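Local coordinates for fat acid-binding protein (Eubacterium ventriosum, PDB 3NYI) that binds stearic acid and probably serves as a fatty-acid-binding protein, at residues V238-G243 / V262-E267; Q126-Q131 / T268-G273; K6-S11 / F85-F90; V76-V81 / K107-E112. One frame throughout, in Å; residues are numbered along the deposited sequence. Where two conformers were deposited one is given.

Contact 1: residues V238-G243 / V262-E267; sequences VSVGYG and VKLDSE. With STE (stearic acid), chain C.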
loop_
_atom_site.group_PDB
_atom_site.type_symbol
_atom_site.label_atom_id
_atom_site.label_comp_id
_atom_site.label_asym_id
_atom_site.label_seq_id
_atom_site.Cartn_x
_atom_site.Cartn_y
_atom_site.Cartn_z
ATOM N N VAL A 238 -4.865 4.098 12.860
ATOM C CA VAL A 238 -3.608 3.358 12.850
ATOM C C VAL A 238 -3.857 1.881 12.501
ATOM O O VAL A 238 -4.759 1.252 13.062
ATOM C CB VAL A 238 -2.893 3.470 14.208
ATOM C CG1 VAL A 238 -1.551 2.783 14.166
ATOM C CG2 VAL A 238 -2.730 4.934 14.604
ATOM N N SER A 239 -3.097 1.350 11.543
ATOM C CA SER A 239 -3.194 -0.075 11.186
ATOM C C SER A 239 -1.811 -0.674 11.001
ATOM O O SER A 239 -0.836 0.056 10.791
ATOM C CB SER A 239 -4.013 -0.293 9.911
ATOM O OG SER A 239 -5.369 0.083 10.098
ATOM N N VAL A 240 -1.733 -2.004 11.063
ATOM C CA VAL A 240 -0.457 -2.714 10.976
ATOM C C VAL A 240 -0.368 -3.560 9.697
ATOM O O VAL A 240 -1.383 -4.080 9.215
ATOM C CB VAL A 240 -0.228 -3.621 12.228
ATOM C CG1 VAL A 240 0.818 -4.681 11.955
ATOM C CG2 VAL A 240 0.161 -2.772 13.458
ATOM N N GLY A 241 0.845 -3.684 9.154
ATOM C CA GLY A 241 1.124 -4.620 8.064
ATOM C C GLY A 241 2.209 -5.616 8.462
ATOM O O GLY A 241 3.192 -5.255 9.123
ATOM N N TYR A 242 2.040 -6.871 8.061
ATOM C CA TYR A 242 3.005 -7.912 8.398
ATOM C C TYR A 242 3.344 -8.759 7.177
ATOM O O TYR A 242 2.579 -8.814 6.213
ATOM C CB TYR A 242 2.472 -8.811 9.518
ATOM C CG TYR A 242 1.129 -9.428 9.211
ATOM C CD1 TYR A 242 1.033 -10.613 8.485
ATOM C CD2 TYR A 242 -0.046 -8.819 9.631
ATOM C CE1 TYR A 242 -0.193 -11.177 8.197
ATOM C CE2 TYR A 242 -1.280 -9.373 9.344
ATOM C CZ TYR A 242 -1.347 -10.550 8.627
ATOM O OH TYR A 242 -2.574 -11.105 8.342
ATOM N N GLY A 243 4.496 -9.415 7.235
ATOM C CA GLY A 243 5.001 -10.180 6.112
ATOM C C GLY A 243 4.769 -11.664 6.302
ATOM O O GLY A 243 3.639 -12.104 6.526
ATOM N N VAL A 262 -3.106 3.275 21.551
ATOM C CA VAL A 262 -4.211 3.385 20.620
ATOM C C VAL A 262 -4.841 2.019 20.429
ATOM O O VAL A 262 -4.296 1.004 20.860
ATOM C CB VAL A 262 -3.745 3.906 19.248
ATOM C CG1 VAL A 262 -3.067 5.254 19.403
ATOM C CG2 VAL A 262 -2.795 2.898 18.590
ATOM N N LYS A 263 -5.996 2.000 19.788
ATOM C CA LYS A 263 -6.581 0.751 19.338
ATOM C C LYS A 263 -6.512 0.742 17.817
ATOM O O LYS A 263 -6.951 1.687 17.166
ATOM C CB LYS A 263 -8.027 0.641 19.818
ATOM C CG LYS A 263 -8.155 0.118 21.244
ATOM C CD LYS A 263 -8.051 -1.403 21.280
ATOM C CE LYS A 263 -7.900 -1.925 22.701
ATOM N NZ LYS A 263 -6.550 -1.625 23.267
ATOM N N LEU A 264 -5.948 -0.317 17.251
ATOM C CA LEU A 264 -5.817 -0.400 15.799
ATOM C C LEU A 264 -7.172 -0.414 15.113
ATOM O O LEU A 264 -8.144 -0.948 15.649
ATOM C CB LEU A 264 -5.036 -1.653 15.401
ATOM C CG LEU A 264 -3.606 -1.769 15.936
ATOM C CD1 LEU A 264 -2.978 -3.076 15.444
ATOM C CD2 LEU A 264 -2.770 -0.562 15.503
ATOM N N ASP A 265 -7.246 0.156 13.916
ATOM C CA ASP A 265 -8.423 -0.054 13.091
ATOM C C ASP A 265 -8.204 -1.321 12.288
ATOM O O ASP A 265 -7.492 -1.318 11.290
ATOM C CB ASP A 265 -8.699 1.143 12.187
ATOM C CG ASP A 265 -9.666 2.130 12.826
ATOM O OD1 ASP A 265 -10.765 2.334 12.260
ATOM O OD2 ASP A 265 -9.336 2.678 13.907
ATOM N N SER A 266 -8.812 -2.412 12.742
ATOM C CA SER A 266 -8.456 -3.732 12.244
ATOM C C SER A 266 -8.882 -3.968 10.803
ATOM O O SER A 266 -8.303 -4.809 10.113
ATOM C CB SER A 266 -9.022 -4.820 13.164
ATOM O OG SER A 266 -10.417 -4.661 13.312
ATOM N N GLU A 267 -9.889 -3.232 10.343
ATOM C CA GLU A 267 -10.358 -3.406 8.973
ATOM C C GLU A 267 -9.242 -3.164 7.962
ATOM O O GLU A 267 -9.211 -3.790 6.898
ATOM C CB GLU A 267 -11.534 -2.474 8.665
ATOM C CG GLU A 267 -12.901 -3.068 8.937
ATOM C CD GLU A 267 -13.994 -2.397 8.108
ATOM O OE1 GLU A 267 -14.680 -3.110 7.346
ATOM O OE2 GLU A 267 -14.155 -1.158 8.208
HETATM C C1 STE C . 5.620 -2.399 -10.751
HETATM O O1 STE C . 5.217 -1.500 -11.423
HETATM O O2 STE C . 6.370 -3.199 -11.229
HETATM C C2 STE C . 5.357 -2.389 -9.227
HETATM C C3 STE C . 6.592 -1.846 -8.464
HETATM C C4 STE C . 6.358 -1.948 -6.936
HETATM C C5 STE C . 7.456 -1.192 -6.152
HETATM C C6 STE C . 7.227 -1.360 -4.633
HETATM C C7 STE C . 8.368 -0.700 -3.818
HETATM C C8 STE C . 7.996 -0.766 -2.314
HETATM C C9 STE C . 9.107 -0.145 -1.436
HETATM C C10 STE C . 8.719 -0.322 0.058
HETATM C C11 STE C . 7.646 0.710 0.408
HETATM C C12 STE C . 6.390 0.148 1.115
HETATM C C13 STE C . 6.606 -1.169 1.877
HETATM C C14 STE C . 5.929 -0.994 3.264
HETATM C C15 STE C . 5.727 -2.357 3.964
HETATM C C16 STE C . 5.408 -2.101 5.458
HETATM C C17 STE C . 3.889 -1.892 5.638
HETATM C C18 STE C . 3.518 -1.807 7.136
HETATM O O HOH W 1 -6.925 3.320 14.648
#
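Val238, Leu264 and Asp265 bury the most surface here. The Asp265 backbone N donates to the Val238 O at 2.8 Å, nearly head-on to the carbonyl (C=O...N 166°). Leu264 reaches the strand with the end of its side chain. Its two methyls split the work: CD2 lies 3.8 Å from Val238 CG1, and CD1 lies 3.7 Å from Val240 CG2. Val238 presents CG1 because that methyl stands anti to its backbone N (chi1 -176°). Ser239 points to the other face of the strand. Its OG gives its proton to Asp265 O at 2.8 Å, in the carbonyl plane and on a lone pair, and also bonds Thr268 OG1. A water accepts from Val238 N at 2.8 Å and lies 2.6 Å from Asp265 OD2. The other carboxylate oxygen, OD1, forms a salt bridge with Arg140. The loop 262-267 thus returns from helix 246-260 towards strand 270-271, which runs parallel to 236-242: a beta-alpha-beta crossover.

Contact 2: residues Q126-Q131 / T268-G273; sequences QNTVTQ and TNVAIG. With STE (stearic acid), chain C.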
loop_
_atom_site.group_PDB
_atom_site.type_symbol
_atom_site.label_atom_id
_atom_site.label_comp_id
_atom_site.label_asym_id
_atom_site.label_seq_id
_atom_site.Cartn_x
_atom_site.Cartn_y
_atom_site.Cartn_z
ATOM N N GLN A 126 0.588 6.547 -2.015
ATOM C CA GLN A 126 0.812 5.578 -0.946
ATOM C C GLN A 126 1.158 4.191 -1.504
ATOM O O GLN A 126 1.384 4.010 -2.713
ATOM C CB GLN A 126 -0.465 5.439 -0.109
ATOM C CG GLN A 126 -1.184 6.753 0.192
ATOM C CD GLN A 126 -0.312 7.779 0.932
ATOM O OE1 GLN A 126 0.539 7.425 1.744
ATOM N NE2 GLN A 126 -0.542 9.067 0.649
ATOM N N ASN A 127 1.178 3.215 -0.606
ATOM C CA ASN A 127 1.368 1.811 -0.976
ATOM C C ASN A 127 0.839 0.997 0.184
ATOM O O ASN A 127 0.726 1.509 1.317
ATOM C CB ASN A 127 2.860 1.520 -1.183
ATOM C CG ASN A 127 3.135 0.098 -1.630
ATOM O OD1 ASN A 127 2.251 -0.594 -2.152
ATOM N ND2 ASN A 127 4.375 -0.360 -1.404
ATOM N N THR A 128 0.504 -0.259 -0.090
ATOM C CA THR A 128 0.085 -1.201 0.947
ATOM C C THR A 128 -0.763 -0.516 2.048
ATOM O O THR A 128 -1.801 0.087 1.726
ATOM C CB THR A 128 1.292 -2.080 1.481
ATOM O OG1 THR A 128 0.840 -3.008 2.479
ATOM C CG2 THR A 128 2.473 -1.222 2.021
ATOM N N VAL A 129 -0.350 -0.614 3.313
ATOM C CA VAL A 129 -1.199 -0.140 4.423
ATOM C C VAL A 129 -1.759 1.298 4.241
ATOM O O VAL A 129 -2.923 1.542 4.552
ATOM C CB VAL A 129 -0.527 -0.336 5.825
ATOM C CG1 VAL A 129 0.709 0.562 5.974
ATOM C CG2 VAL A 129 -1.541 -0.097 6.990
ATOM N N THR A 130 -0.948 2.242 3.753
ATOM C CA THR A 130 -1.440 3.614 3.636
ATOM C C THR A 130 -2.313 3.782 2.405
ATOM O O THR A 130 -3.136 4.657 2.362
ATOM C CB THR A 130 -0.329 4.696 3.626
ATOM O OG1 THR A 130 0.781 4.246 2.848
ATOM C CG2 THR A 130 0.148 5.046 5.075
ATOM N N GLN A 131 -2.109 2.955 1.380
ATOM C CA GLN A 131 -3.025 2.970 0.276
ATOM C C GLN A 131 -4.362 2.422 0.758
ATOM O O GLN A 131 -5.408 2.964 0.415
ATOM C CB GLN A 131 -2.489 2.130 -0.901
ATOM C CG GLN A 131 -3.264 2.336 -2.199
ATOM C CD GLN A 131 -2.576 1.597 -3.342
ATOM O OE1 GLN A 131 -1.378 1.308 -3.262
ATOM N NE2 GLN A 131 -3.324 1.277 -4.396
ATOM N N THR A 268 -8.327 -2.261 8.306
ATOM C CA THR A 268 -7.252 -1.873 7.386
ATOM C C THR A 268 -5.867 -2.391 7.773
ATOM O O THR A 268 -4.864 -1.967 7.207
ATOM C CB THR A 268 -7.210 -0.349 7.156
ATOM O OG1 THR A 268 -7.417 0.338 8.403
ATOM C CG2 THR A 268 -8.317 0.059 6.166
ATOM N N ASN A 269 -5.808 -3.304 8.737
ATOM C CA ASN A 269 -4.600 -4.091 8.930
ATOM C C ASN A 269 -4.407 -4.880 7.635
ATOM O O ASN A 269 -5.382 -5.264 7.006
ATOM C CB ASN A 269 -4.763 -5.083 10.091
ATOM C CG ASN A 269 -4.705 -4.408 11.449
ATOM O OD1 ASN A 269 -4.314 -3.244 11.554
ATOM N ND2 ASN A 269 -5.092 -5.139 12.498
ATOM N N VAL A 270 -3.170 -5.115 7.229
ATOM C CA VAL A 270 -2.959 -5.874 5.994
ATOM C C VAL A 270 -1.904 -6.953 6.128
ATOM O O VAL A 270 -0.915 -6.794 6.844
ATOM C CB VAL A 270 -2.564 -4.958 4.821
ATOM C CG1 VAL A 270 -3.713 -4.013 4.467
ATOM C CG2 VAL A 270 -1.263 -4.188 5.138
ATOM N N ALA A 271 -2.122 -8.057 5.422
ATOM C CA ALA A 271 -1.050 -8.990 5.152
ATOM C C ALA A 271 -0.343 -8.394 3.941
ATOM O O ALA A 271 -0.900 -8.364 2.839
ATOM C CB ALA A 271 -1.613 -10.371 4.824
ATOM N N ILE A 272 0.865 -7.889 4.149
ATOM C CA ILE A 272 1.556 -7.140 3.101
ATOM C C ILE A 272 1.624 -8.012 1.847
ATOM O O ILE A 272 1.993 -9.191 1.915
ATOM C CB ILE A 272 2.932 -6.714 3.564
ATOM C CG1 ILE A 272 2.786 -5.741 4.749
ATOM C CG2 ILE A 272 3.709 -6.058 2.428
ATOM C CD1 ILE A 272 4.086 -5.504 5.476
ATOM N N GLY A 273 1.222 -7.447 0.719
ATOM C CA GLY A 273 1.059 -8.247 -0.484
ATOM C C GLY A 273 2.300 -8.437 -1.319
ATOM O O GLY A 273 3.365 -7.891 -1.030
HETATM C C1 STE C . 5.620 -2.399 -10.751
HETATM O O1 STE C . 5.217 -1.500 -11.423
HETATM O O2 STE C . 6.370 -3.199 -11.229
HETATM C C2 STE C . 5.357 -2.389 -9.227
HETATM C C3 STE C . 6.592 -1.846 -8.464
HETATM C C4 STE C . 6.358 -1.948 -6.936
HETATM C C5 STE C . 7.456 -1.192 -6.152
HETATM C C6 STE C . 7.227 -1.360 -4.633
HETATM C C7 STE C . 8.368 -0.700 -3.818
HETATM C C8 STE C . 7.996 -0.766 -2.314
HETATM C C9 STE C . 9.107 -0.145 -1.436
HETATM C C10 STE C . 8.719 -0.322 0.058
HETATM C C11 STE C . 7.646 0.710 0.408
HETATM C C12 STE C . 6.390 0.148 1.115
HETATM C C13 STE C . 6.606 -1.169 1.877
HETATM C C14 STE C . 5.929 -0.994 3.264
HETATM C C15 STE C . 5.727 -2.357 3.964
HETATM C C16 STE C . 5.408 -2.101 5.458
HETATM C C17 STE C . 3.889 -1.892 5.638
HETATM C C18 STE C . 3.518 -1.807 7.136
#
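The chain around Thr128 and Val129, where it enters the helix that continues to 143, runs alongside Val270-Ile272. The CA atoms pair as Thr128 with Ile272 (6.5 Å) and Val129 with Val270 (6.2 Å). No hydrogen bond joins the two segments. Within the first one, Gln131 N bonds back to Asn127 O. Val270 carries the contact through one methyl, CG2. It lies 3.6 Å from Thr128 OG1 and 4.0 Å from Val129 CB. Val129 also sets CG2 near the backbone O of Thr268. Thr128 divides its two branches. OG1 stands opposite its own backbone N (chi1 -179°), lies over Val270 and Ile272 and bonds Asp14. CG2 takes the other direction, to the stearic acid, 3.7 Å from C14. Ile272 does likewise: CG1 is near Thr128 OG1, while CD1 comes within 3.6 Å of C17 of the stearic acid. Val129 CG1 touches the last carbon, C18, at 3.9 Å. Asn127 ND2 approaches C12 at 3.3 Å and hydrogen-bonds Ser276. Asn127 ND2 and Thr128 OG1 therefore have protein partners, and apart from the Asn127 amide the lipid meets methyl groups of Thr128, Val129 and Ile272 here. Such a lining holds the tail by dispersion and the hydrophobic effect. The acid is hydrogen-bonded to Ser97 OG and Thr65 OG1, consistent with a pocket that separates head from tail.

Contact 3: residues K6-S11 / F85-F90; sequences KIVSDS and FPVVCF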
loop_
_atom_site.group_PDB
_atom_site.type_symbol
_atom_site.label_atom_id
_atom_site.label_comp_id
_atom_site.label_asym_id
_atom_site.label_seq_id
_atom_site.Cartn_x
_atom_site.Cartn_y
_atom_site.Cartn_z
ATOM N N LYS A 6 -18.242 3.304 -8.034
ATOM C CA LYS A 6 -17.502 2.069 -8.044
ATOM C C LYS A 6 -16.033 2.390 -7.767
ATOM O O LYS A 6 -15.341 2.970 -8.612
ATOM C CB LYS A 6 -17.671 1.356 -9.379
ATOM C CG LYS A 6 -19.040 0.735 -9.552
ATOM C CD LYS A 6 -19.248 -0.444 -8.617
ATOM C CE LYS A 6 -20.608 -1.096 -8.869
ATOM N NZ LYS A 6 -20.740 -2.431 -8.227
ATOM N N ILE A 7 -15.582 2.043 -6.564
ATOM C CA ILE A 7 -14.193 2.260 -6.157
ATOM C C ILE A 7 -13.297 1.138 -6.693
ATOM O O ILE A 7 -13.610 -0.043 -6.543
ATOM C CB ILE A 7 -14.091 2.376 -4.630
ATOM C CG1 ILE A 7 -14.916 3.581 -4.160
ATOM C CG2 ILE A 7 -12.631 2.491 -4.186
ATOM C CD1 ILE A 7 -15.058 3.707 -2.656
ATOM N N VAL A 8 -12.202 1.520 -7.348
ATOM C CA VAL A 8 -11.245 0.567 -7.892
ATOM C C VAL A 8 -9.842 0.884 -7.348
ATOM O O VAL A 8 -9.515 2.042 -7.087
ATOM C CB VAL A 8 -11.232 0.621 -9.445
ATOM C CG1 VAL A 8 -10.287 -0.447 -10.044
ATOM C CG2 VAL A 8 -12.664 0.468 -9.999
ATOM N N SER A 9 -9.032 -0.148 -7.138
ATOM C CA SER A 9 -7.626 0.056 -6.772
ATOM C C SER A 9 -6.790 -1.010 -7.444
ATOM O O SER A 9 -7.320 -2.067 -7.807
ATOM C CB SER A 9 -7.440 -0.030 -5.254
ATOM O OG SER A 9 -6.069 0.141 -4.885
ATOM N N ASP A 10 -5.498 -0.734 -7.636
ATOM C CA ASP A 10 -4.577 -1.778 -8.053
ATOM C C ASP A 10 -4.262 -2.625 -6.832
ATOM O O ASP A 10 -4.548 -2.229 -5.692
ATOM C CB ASP A 10 -3.319 -1.218 -8.753
ATOM C CG ASP A 10 -2.434 -0.374 -7.829
ATOM O OD1 ASP A 10 -2.483 -0.585 -6.608
ATOM O OD2 ASP A 10 -1.670 0.485 -8.343
ATOM N N SER A 11 -3.694 -3.799 -7.056
ATOM C CA SER A 11 -3.554 -4.769 -5.969
ATOM C C SER A 11 -2.497 -4.406 -4.928
ATOM O O SER A 11 -2.301 -5.147 -3.963
ATOM C CB SER A 11 -3.293 -6.179 -6.516
ATOM O OG SER A 11 -2.132 -6.185 -7.325
ATOM N N PHE A 85 -22.270 3.719 -13.977
ATOM C CA PHE A 85 -21.568 3.982 -12.719
ATOM C C PHE A 85 -20.389 4.931 -12.919
ATOM O O PHE A 85 -19.573 4.729 -13.826
ATOM C CB PHE A 85 -21.014 2.686 -12.126
ATOM C CG PHE A 85 -22.028 1.837 -11.419
ATOM C CD1 PHE A 85 -22.540 2.224 -10.190
ATOM C CD2 PHE A 85 -22.428 0.625 -11.957
ATOM C CE1 PHE A 85 -23.463 1.431 -9.519
ATOM C CE2 PHE A 85 -23.344 -0.174 -11.293
ATOM C CZ PHE A 85 -23.863 0.233 -10.069
ATOM N N PRO A 86 -20.283 5.960 -12.059
ATOM C CA PRO A 86 -19.065 6.771 -12.012
ATOM C C PRO A 86 -17.967 5.920 -11.372
ATOM O O PRO A 86 -18.264 5.093 -10.517
ATOM C CB PRO A 86 -19.439 7.932 -11.073
ATOM C CG PRO A 86 -20.901 7.829 -10.857
ATOM C CD PRO A 86 -21.280 6.404 -11.073
ATOM N N VAL A 87 -16.721 6.115 -11.781
ATOM C CA VAL A 87 -15.628 5.279 -11.293
ATOM C C VAL A 87 -14.559 6.112 -10.599
ATOM O O VAL A 87 -14.172 7.169 -11.090
ATOM C CB VAL A 87 -14.967 4.502 -12.468
ATOM C CG1 VAL A 87 -13.693 3.806 -11.992
ATOM C CG2 VAL A 87 -15.936 3.507 -13.069
ATOM N N VAL A 88 -14.080 5.639 -9.452
ATOM C CA VAL A 88 -12.916 6.244 -8.826
ATOM C C VAL A 88 -11.839 5.198 -8.620
ATOM O O VAL A 88 -12.067 4.185 -7.971
ATOM C CB VAL A 88 -13.254 6.862 -7.445
ATOM C CG1 VAL A 88 -12.058 7.617 -6.931
ATOM C CG2 VAL A 88 -14.451 7.788 -7.565
ATOM N N CYS A 89 -10.652 5.458 -9.159
ATOM C CA CYS A 89 -9.599 4.453 -9.187
ATOM C C CYS A 89 -8.313 4.922 -8.496
ATOM O O CYS A 89 -7.737 5.932 -8.896
ATOM C CB CYS A 89 -9.311 4.082 -10.647
ATOM S SG CYS A 89 -7.995 2.878 -10.855
ATOM N N PHE A 90 -7.868 4.182 -7.475
ATOM C CA PHE A 90 -6.628 4.503 -6.748
ATOM C C PHE A 90 -5.474 3.608 -7.191
ATOM O O PHE A 90 -5.648 2.411 -7.400
ATOM C CB PHE A 90 -6.811 4.296 -5.244
ATOM C CG PHE A 90 -7.816 5.202 -4.626
ATOM C CD1 PHE A 90 -7.410 6.363 -3.979
ATOM C CD2 PHE A 90 -9.172 4.895 -4.674
ATOM C CE1 PHE A 90 -8.338 7.210 -3.397
ATOM C CE2 PHE A 90 -10.107 5.734 -4.091
ATOM C CZ PHE A 90 -9.691 6.896 -3.452
#
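Five backbone hydrogen bonds join Lys6-Asp10 to Pro86-Phe90 in parallel register. The two shortest, Val8 N to Val88 O and Phe90 N to Val8 O, are both 2.7 Å. At one end Lys6 N donates to Pro86 O in a straight bond (180° at the hydrogen). At the other, Asp10 N reaches Phe90 O at 3.2 Å. Beyond the backbone, Lys6 lies across one face of the Phe85 ring. A bend at chi2 (-69°) brings CE over the ring centre, 3.7 Å from the centroid, as a CH-pi contact. NZ sits farther out, 4.8 Å from the centroid, in a cation-pi contact, and forms a salt bridge with Asp24. On the same face of the sheet Val8 fits between two neighbours. Its CG2 meets Val87 CG1 at 4.0 Å and its CG1 meets Cys89 SG. On the opposite face Ile7 CG2 packs on the edge of the Phe90 ring, at CE2. The Val8 carbonyl O also lies at that edge, in the ring plane. Helix 70-81 covers the Val8 face and helix 128-143 the Phe90 face. Backbone polarity is thus spent between the strands in an apolar interior, while the lysine charge is met at the partly exposed end.

Contact 4: residues V76-V81 / K107-E112; sequences VFRSFV and KSLVLE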
loop_
_atom_site.group_PDB
_atom_site.type_symbol
_atom_site.label_atom_id
_atom_site.label_comp_id
_atom_site.label_asym_id
_atom_site.label_seq_id
_atom_site.Cartn_x
_atom_site.Cartn_y
_atom_site.Cartn_z
ATOM N N VAL A 76 -12.167 -3.100 -16.803
ATOM C CA VAL A 76 -12.894 -2.790 -15.572
ATOM C C VAL A 76 -13.645 -1.463 -15.706
ATOM O O VAL A 76 -14.850 -1.392 -15.431
ATOM C CB VAL A 76 -11.946 -2.770 -14.354
ATOM C CG1 VAL A 76 -12.671 -2.277 -13.100
ATOM C CG2 VAL A 76 -11.361 -4.157 -14.138
ATOM N N PHE A 77 -12.948 -0.413 -16.142
ATOM C CA PHE A 77 -13.604 0.883 -16.310
ATOM C C PHE A 77 -14.815 0.761 -17.236
ATOM O O PHE A 77 -15.890 1.285 -16.946
ATOM C CB PHE A 77 -12.647 1.941 -16.874
ATOM C CG PHE A 77 -11.470 2.263 -15.978
ATOM C CD1 PHE A 77 -11.416 1.814 -14.667
ATOM C CD2 PHE A 77 -10.423 3.037 -16.459
ATOM C CE1 PHE A 77 -10.329 2.117 -13.857
ATOM C CE2 PHE A 77 -9.333 3.345 -15.666
ATOM C CZ PHE A 77 -9.286 2.888 -14.355
ATOM N N ARG A 78 -14.626 0.067 -18.353
ATOM C CA ARG A 78 -15.668 -0.066 -19.364
ATOM C C ARG A 78 -16.928 -0.738 -18.825
ATOM O O ARG A 78 -18.041 -0.263 -19.051
ATOM C CB ARG A 78 -15.137 -0.840 -20.576
ATOM C CG ARG A 78 -15.686 -0.354 -21.902
ATOM C CD ARG A 78 -15.240 -1.243 -23.053
ATOM N NE ARG A 78 -13.791 -1.426 -23.083
ATOM C CZ ARG A 78 -12.951 -0.666 -23.779
ATOM N NH1 ARG A 78 -13.408 0.347 -24.511
ATOM N NH2 ARG A 78 -11.647 -0.921 -23.746
ATOM N N SER A 79 -16.757 -1.840 -18.105
ATOM C CA SER A 79 -17.907 -2.590 -17.609
ATOM C C SER A 79 -18.747 -1.777 -16.622
ATOM O O SER A 79 -19.976 -1.854 -16.638
ATOM C CB SER A 79 -17.467 -3.916 -16.984
ATOM O OG SER A 79 -16.821 -3.712 -15.738
ATOM N N PHE A 80 -18.093 -0.996 -15.766
ATOM C CA PHE A 80 -18.821 -0.127 -14.850
ATOM C C PHE A 80 -19.497 1.026 -15.596
ATOM O O PHE A 80 -20.671 1.322 -15.361
ATOM C CB PHE A 80 -17.896 0.422 -13.750
ATOM C CG PHE A 80 -17.461 -0.611 -12.745
ATOM C CD1 PHE A 80 -18.376 -1.504 -12.201
ATOM C CD2 PHE A 80 -16.138 -0.675 -12.323
ATOM C CE1 PHE A 80 -17.979 -2.455 -11.265
ATOM C CE2 PHE A 80 -15.736 -1.623 -11.385
ATOM C CZ PHE A 80 -16.658 -2.512 -10.858
ATOM N N VAL A 81 -18.754 1.666 -16.497
ATOM C CA VAL A 81 -19.246 2.839 -17.225
ATOM C C VAL A 81 -20.465 2.560 -18.125
ATOM O O VAL A 81 -21.369 3.392 -18.246
ATOM C CB VAL A 81 -18.123 3.488 -18.061
ATOM C CG1 VAL A 81 -18.705 4.329 -19.179
ATOM C CG2 VAL A 81 -17.220 4.330 -17.162
ATOM N N LYS A 107 -8.360 5.093 -18.947
ATOM C CA LYS A 107 -9.457 6.055 -18.918
ATOM C C LYS A 107 -9.671 6.671 -20.308
ATOM O O LYS A 107 -10.805 6.769 -20.796
ATOM C CB LYS A 107 -9.194 7.151 -17.868
ATOM C CG LYS A 107 -10.085 8.364 -18.028
ATOM C CD LYS A 107 -9.821 9.376 -16.937
ATOM C CE LYS A 107 -10.627 10.644 -17.142
ATOM N NZ LYS A 107 -10.477 11.560 -15.971
ATOM N N SER A 108 -8.578 7.072 -20.949
ATOM C CA SER A 108 -8.666 7.668 -22.283
ATOM C C SER A 108 -9.244 6.692 -23.302
ATOM O O SER A 108 -10.103 7.057 -24.100
ATOM C CB SER A 108 -7.301 8.172 -22.752
ATOM O OG SER A 108 -6.911 9.302 -22.001
ATOM N N LEU A 109 -8.771 5.451 -23.269
ATOM C CA LEU A 109 -9.310 4.397 -24.127
ATOM C C LEU A 109 -10.834 4.282 -24.002
ATOM O O LEU A 109 -11.551 4.222 -25.005
ATOM C CB LEU A 109 -8.684 3.055 -23.757
ATOM C CG LEU A 109 -7.947 2.256 -24.820
ATOM C CD1 LEU A 109 -6.575 2.854 -25.050
ATOM C CD2 LEU A 109 -7.833 0.809 -24.371
ATOM N N VAL A 110 -11.332 4.245 -22.767
ATOM C CA VAL A 110 -12.754 4.001 -22.534
ATOM C C VAL A 110 -13.585 5.188 -22.991
ATOM O O VAL A 110 -14.691 5.025 -23.506
ATOM C CB VAL A 110 -13.041 3.672 -21.039
ATOM C CG1 VAL A 110 -14.547 3.592 -20.765
ATOM C CG2 VAL A 110 -12.356 2.372 -20.653
ATOM N N LEU A 111 -13.040 6.385 -22.815
ATOM C CA LEU A 111 -13.727 7.602 -23.223
ATOM C C LEU A 111 -14.124 7.565 -24.700
ATOM O O LEU A 111 -15.217 8.007 -25.068
ATOM C CB LEU A 111 -12.854 8.823 -22.936
ATOM C CG LEU A 111 -13.431 9.772 -21.885
ATOM C CD1 LEU A 111 -14.211 8.989 -20.838
ATOM C CD2 LEU A 111 -12.327 10.592 -21.237
ATOM N N GLU A 112 -13.236 7.039 -25.540
ATOM C CA GLU A 112 -13.520 6.907 -26.965
ATOM C C GLU A 112 -14.869 6.240 -27.198
ATOM O O GLU A 112 -15.694 6.739 -27.958
ATOM C CB GLU A 112 -12.428 6.093 -27.648
ATOM C CG GLU A 112 -11.076 6.759 -27.651
ATOM C CD GLU A 112 -9.997 5.874 -28.234
ATOM O OE1 GLU A 112 -10.333 4.840 -28.849
ATOM O OE2 GLU A 112 -8.810 6.213 -28.076
#
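Val110 fills the tight part of this helix pair. It points at helix 70-81 and buries more surface than any other residue of the contact. Its CG2 lies 3.8 Å from Phe77 CB and 4.0 Å from the backbone N of Arg78. CG1, anti to the Val110 backbone N (chi1 173°), lies 4.1 Å from Arg78 CA and only loosely approaches Val81 CB, at 4.5 Å. Phe77 sets the edge of its ring against the start of the other segment. Its CD2 is 3.8 Å from Lys107 N, which lies near the ring plane. The same ring also reaches Val87 and Cys89 of the sheet. The outer side is looser and partly exposed. There the Arg78 guanidinium has Val110 CG2 over one face and Leu109 CD2 at its edge. Asp113 meets its charge through a salt bridge. Arg78 has two conformers, so this placement, which describes one, is tentative. Lys107 leads its chain away, and NZ bonds Ile119 O. No hydrogen bond crosses between the segments. The short axes pass 9.5 Å apart at -41°. Apolar packing of neighbouring helices, with helix 70-81 lying on the parallel strands 6-10 and 87-91 of a mixed sheet, is characteristic of an alpha/beta layered domain.

How the contacts relate
Contact 2 is the most central and fully buried. Contact 3 is also buried, contact 1 partly so, and contact 4 lies farthest out. Contacts 1 and 2 share one sheet, through neighbouring strands 236-242 and 270-271, and both touch the stearic acid. Contacts 3 and 4 form one layered unit: Phe80 of helix 70-81 packs on both strands 6-10 and 87-91. Gln131 of contact 2 bonds Asp10 of contact 3, linking helix 128-143 to strand 6-10. The chemistry follows place. Contact 3 rests on backbone bonds, contact 1 mixes a backbone bond with side-chain and water bonds, and contacts 2 and 4 pack without hydrogen bonds between their segments.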